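Putative 2-dehydro-3-deoxygalactonokinase (Sinorhizobium meliloti, PDB 3T69) probably phosphorylates 2-dehydro-3-deoxy-D-galactonate with ATP to give 2-dehydro-3-deoxy-6-phospho-D-galactonate, a step in galactonate degradation. Local coordinates at residues C70-A73 with G74-Q77; Q116-R119 with R120-D123. All blocks are in the same frame, centred on the assembly; numbering follows the deposited sequence.

Contact 1 (C70-A73 with G74-Q77); sequences CGMA and GARQ. With SO4 (sulfate ion), chain E.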
loop_
_atom_site.group_PDB
_atom_site.type_symbol
_atom_site.label_atom_id
_atom_site.label_comp_id
_atom_site.label_asym_id
_atom_site.label_seq_id
_atom_site.Cartn_x
_atom_site.Cartn_y
_atom_site.Cartn_z
ATOM N N CYS B 70 28.249 -0.249 -6.553
ATOM C CA CYS B 70 27.328 0.547 -5.784
ATOM C C CYS B 70 26.020 -0.254 -5.592
ATOM O O CYS B 70 25.808 -1.256 -6.271
ATOM C CB CYS B 70 27.087 1.893 -6.501
ATOM S SG CYS B 70 26.098 1.795 -8.013
ATOM N N GLY B 71 25.156 0.187 -4.670
ATOM C CA GLY B 71 23.827 -0.398 -4.508
ATOM C C GLY B 71 23.648 -1.366 -3.350
ATOM O O GLY B 71 24.452 -1.439 -2.429
ATOM N N MET B 72 22.583 -2.145 -3.424
ATOM C CA MET B 72 22.199 -3.023 -2.338
ATOM C C MET B 72 23.198 -4.162 -2.141
ATOM O O MET B 72 23.053 -5.007 -1.251
ATOM C CB MET B 72 20.775 -3.547 -2.567
ATOM C CG MET B 72 19.686 -2.513 -2.413
ATOM S SD MET B 72 19.547 -1.669 -0.830
ATOM C CE MET B 72 18.899 -0.177 -1.537
ATOM N N ALA B 73 24.252 -4.216 -2.937
ATOM C CA ALA B 73 25.256 -5.236 -2.617
ATOM C C ALA B 73 25.824 -4.914 -1.204
ATOM O O ALA B 73 26.405 -5.793 -0.516
ATOM C CB ALA B 73 26.353 -5.252 -3.663
ATOM N N GLY B 74 25.650 -3.653 -0.797
ATOM C CA GLY B 74 26.225 -3.140 0.435
ATOM C C GLY B 74 25.265 -3.037 1.616
ATOM O O GLY B 74 25.629 -2.491 2.640
ATOM N N ALA B 75 24.057 -3.571 1.487
ATOM C CA ALA B 75 23.125 -3.624 2.622
ATOM C C ALA B 75 23.436 -4.758 3.555
ATOM O O ALA B 75 24.109 -5.714 3.162
ATOM C CB ALA B 75 21.703 -3.751 2.122
ATOM N N ARG B 76 22.950 -4.644 4.794
ATOM C CA ARG B 76 23.005 -5.739 5.816
ATOM C C ARG B 76 22.654 -7.139 5.274
ATOM O O ARG B 76 23.258 -8.129 5.661
ATOM C CB ARG B 76 21.999 -5.450 6.938
ATOM C CG ARG B 76 22.471 -4.548 8.045
ATOM C CD ARG B 76 21.365 -3.611 8.555
ATOM N NE ARG B 76 20.137 -4.244 9.045
ATOM C CZ ARG B 76 19.572 -3.953 10.227
ATOM N NH1 ARG B 76 20.151 -3.064 11.024
ATOM N NH2 ARG B 76 18.419 -4.526 10.606
ATOM N N GLN B 77 21.643 -7.207 4.406
ATOM C CA GLN B 77 21.093 -8.484 3.894
ATOM C C GLN B 77 21.715 -8.772 2.531
ATOM O O GLN B 77 21.063 -9.358 1.632
ATOM C CB GLN B 77 19.570 -8.385 3.712
ATOM C CG GLN B 77 18.861 -7.308 4.556
ATOM C CD GLN B 77 18.971 -5.843 3.965
ATOM O OE1 GLN B 77 18.292 -5.478 2.962
ATOM N NE2 GLN B 77 19.800 -5.004 4.623
HETATM S S SO4 E . 17.181 -6.911 8.056
HETATM O O1 SO4 E . 16.211 -7.871 8.561
HETATM O O2 SO4 E . 17.332 -5.815 9.013
HETATM O O3 SO4 E . 18.468 -7.561 7.844
HETATM O O4 SO4 E . 16.740 -6.383 6.793
#
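Gly74 faces back on Gly71 as the chain leaves strand 67-71 and turns into a short 3-10 segment, an example of a strand leaving its sheet through a tight turn. Gly74 N donates to Gly71 O at 3.0 Å, although the modelled place of that nitrogen is not secure. Gly71 itself has a positive phi of 102°, a backbone shape readily adopted by glycine, and the 3-10 turn follows directly. Ala75 adds a second i+3 to i backbone bond, as in a 3-10 turn: Ala75 N reaches Met72 O over 3.3 Å. The N-H points almost straight at the oxygen (173°), yet the nitrogen sits above the carbonyl plane, 71° out of it. On the same turn Met72 SD lies 4.2 Å from Ala75 CB, and both side chains also touch Met40 and Arg126. The Arg76 side chain sets off away from the turn, and bends at chi2 and chi3 bring the guanidinium edge to a sulfate ion whose sulfur lies in the guanidinium plane. Arg76 NE is weakly bonded to O2 of the sulfate at 3.2 Å, while NH2 also donates to O2, at a modelled length too short to be trusted. The aliphatic part of Gln77 lies beside the same anion. Arg223 of the second subunit binds the sulfate as well, so the ion, probably from the crystallisation liquor, bridges the subunits; its negative charge would be expected to offset the two guanidinium groups beside it.

Contact 2 (Q116-R119 with R120-D123); sequences QRDR and RHPD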
loop_
_atom_site.group_PDB
_atom_site.type_symbol
_atom_site.label_atom_id
_atom_site.label_comp_id
_atom_site.label_asym_id
_atom_site.label_seq_id
_atom_site.Cartn_x
_atom_site.Cartn_y
_atom_site.Cartn_z
ATOM N N GLN B 116 19.873 9.922 6.215
ATOM C CA GLN B 116 19.362 11.073 6.882
ATOM C C GLN B 116 18.974 10.608 8.282
ATOM O O GLN B 116 18.065 9.811 8.453
ATOM C CB GLN B 116 18.183 11.630 6.093
ATOM C CG GLN B 116 17.825 13.066 6.458
ATOM C CD GLN B 116 16.696 13.640 5.595
ATOM O OE1 GLN B 116 16.884 14.654 4.923
ATOM N NE2 GLN B 116 15.507 12.987 5.618
ATOM N N ARG B 117 19.709 11.062 9.286
ATOM C CA ARG B 117 19.546 10.564 10.661
ATOM C C ARG B 117 18.447 11.246 11.505
ATOM O O ARG B 117 18.059 10.741 12.543
ATOM C CB ARG B 117 20.891 10.571 11.394
ATOM C CG ARG B 117 21.808 9.457 10.922
ATOM C CD ARG B 117 22.972 9.133 11.882
ATOM N NE ARG B 117 23.179 7.679 11.923
ATOM C CZ ARG B 117 22.671 6.886 12.869
ATOM N NH1 ARG B 117 21.967 7.417 13.891
ATOM N NH2 ARG B 117 22.869 5.564 12.796
ATOM N N ASP B 118 17.948 12.389 11.079
ATOM C CA ASP B 118 16.857 13.034 11.789
ATOM C C ASP B 118 15.882 11.980 12.357
ATOM O O ASP B 118 15.339 11.152 11.616
ATOM C CB ASP B 118 16.149 13.972 10.817
ATOM C CG ASP B 118 15.057 14.809 11.469
ATOM O OD1 ASP B 118 14.759 15.868 10.864
ATOM O OD2 ASP B 118 14.467 14.433 12.540
ATOM N N ARG B 119 15.662 12.005 13.671
ATOM C CA ARG B 119 14.691 11.085 14.287
ATOM C C ARG B 119 13.258 11.235 13.792
ATOM O O ARG B 119 12.574 10.230 13.589
ATOM C CB ARG B 119 14.771 11.108 15.806
ATOM C CG ARG B 119 15.856 10.170 16.300
ATOM C CD ARG B 119 16.240 10.416 17.746
ATOM N NE ARG B 119 17.554 9.829 18.031
ATOM C CZ ARG B 119 17.777 8.518 18.184
ATOM N NH1 ARG B 119 16.762 7.640 18.070
ATOM N NH2 ARG B 119 19.021 8.083 18.430
ATOM N N ARG B 120 12.805 12.464 13.584
ATOM C CA ARG B 120 11.685 12.656 12.670
ATOM C C ARG B 120 12.281 12.499 11.227
ATOM O O ARG B 120 13.407 12.963 10.932
ATOM C CB ARG B 120 11.056 14.053 12.842
ATOM C CG ARG B 120 10.931 14.605 14.290
ATOM C CD ARG B 120 9.495 15.155 14.562
ATOM N NE ARG B 120 9.088 16.253 13.660
ATOM C CZ ARG B 120 7.824 16.539 13.309
ATOM N NH1 ARG B 120 6.802 15.785 13.754
ATOM N NH2 ARG B 120 7.583 17.580 12.494
ATOM N N HIS B 121 11.595 11.880 10.291
ATOM C CA HIS B 121 12.217 11.850 8.938
ATOM C C HIS B 121 13.512 11.030 8.796
ATOM O O HIS B 121 14.379 11.400 8.014
ATOM C CB HIS B 121 12.456 13.258 8.385
ATOM C CG HIS B 121 11.313 14.204 8.604
ATOM N ND1 HIS B 121 10.043 13.979 8.099
ATOM C CD2 HIS B 121 11.245 15.378 9.294
ATOM C CE1 HIS B 121 9.251 14.984 8.457
ATOM N NE2 HIS B 121 9.953 15.842 9.185
ATOM N N PRO B 122 13.643 9.892 9.517
ATOM C CA PRO B 122 14.798 9.016 9.194
ATOM C C PRO B 122 14.750 8.587 7.752
ATOM O O PRO B 122 13.685 8.286 7.248
ATOM C CB PRO B 122 14.550 7.781 10.079
ATOM C CG PRO B 122 13.088 7.780 10.404
ATOM C CD PRO B 122 12.721 9.245 10.491
ATOM N N ASP B 123 15.881 8.539 7.074
ATOM C CA ASP B 123 15.881 8.120 5.658
ATOM C C ASP B 123 17.179 7.542 5.112
ATOM O O ASP B 123 18.276 7.770 5.628
ATOM C CB ASP B 123 15.387 9.222 4.732
ATOM C CG ASP B 123 14.482 8.685 3.643
ATOM O OD1 ASP B 123 14.648 7.549 3.171
ATOM O OD2 ASP B 123 13.556 9.411 3.266
#
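A beta-hairpin joins strand 108-116 to strand 123-125, and its closing antiparallel, hydrogen-bonded pair is Gln116 with Asp123. Six residues, 117 to 122, form the loop beyond it. The pair is held both ways: Gln116 N donates to Asp123 O at 2.7 Å, and Asp123 N returns the bond to Gln116 O at 2.9 Å, in the carbonyl plane and on a lone pair. The Gln116 side chain adds a third tie. With CG anti to the backbone N (chi1 -163°) and the chain extended beyond it, the side chain crosses that of Asp123 at a slant, NE2 close to Asp123 CB, and NE2 donates to His121 O over 3.1 Å, in the plane of that carbonyl. The amide is engaged at both ends, since Gln116 OE1 accepts from Phe166 N; Asp123 OD1, on the same face of the sheet, bonds to Thr168 OG1. These partners belong to strand 162-169 of the other sheet, so the base of the hairpin is stitched to it. Farther out, the Asp118 carboxylate is modelled beside the His121 ring, its plane turned 88° to the ring, but its placement is doubtful because it crowds Arg120 O. Pro122 packs on Gly225 and His121 on Arg207, both of the second subunit; Arg117 also forms a salt bridge to a sulfate. Pro122 CD lies 3.3 Å from Arg119 O, while Pro122 CA makes a CA-H...O contact of 3.4 Å with Gln116 O.

In the fold
Contact 1 and contact 2 lie at the ends of two strands, 67-71 and 108-116, that pair in parallel within one mixed sheet. Their centres are about 20 Å apart, with nearest atoms about 9 Å apart, and they do not touch. Contact 1 is mostly buried, built from successive backbone turns around two glycines and two alanines, with Arg76 exposed and Met72 and Gln77 partly so. Contact 2 is partly buried: its base carries ladder bonds and an amide tied to the second sheet, while charged residues crowd its more exposed loop. Both meet the second subunit, and at each an arginine engages a sulfate, yet contact 1 shapes an exit from a strand, whereas contact 2 returns the chain to the sheet.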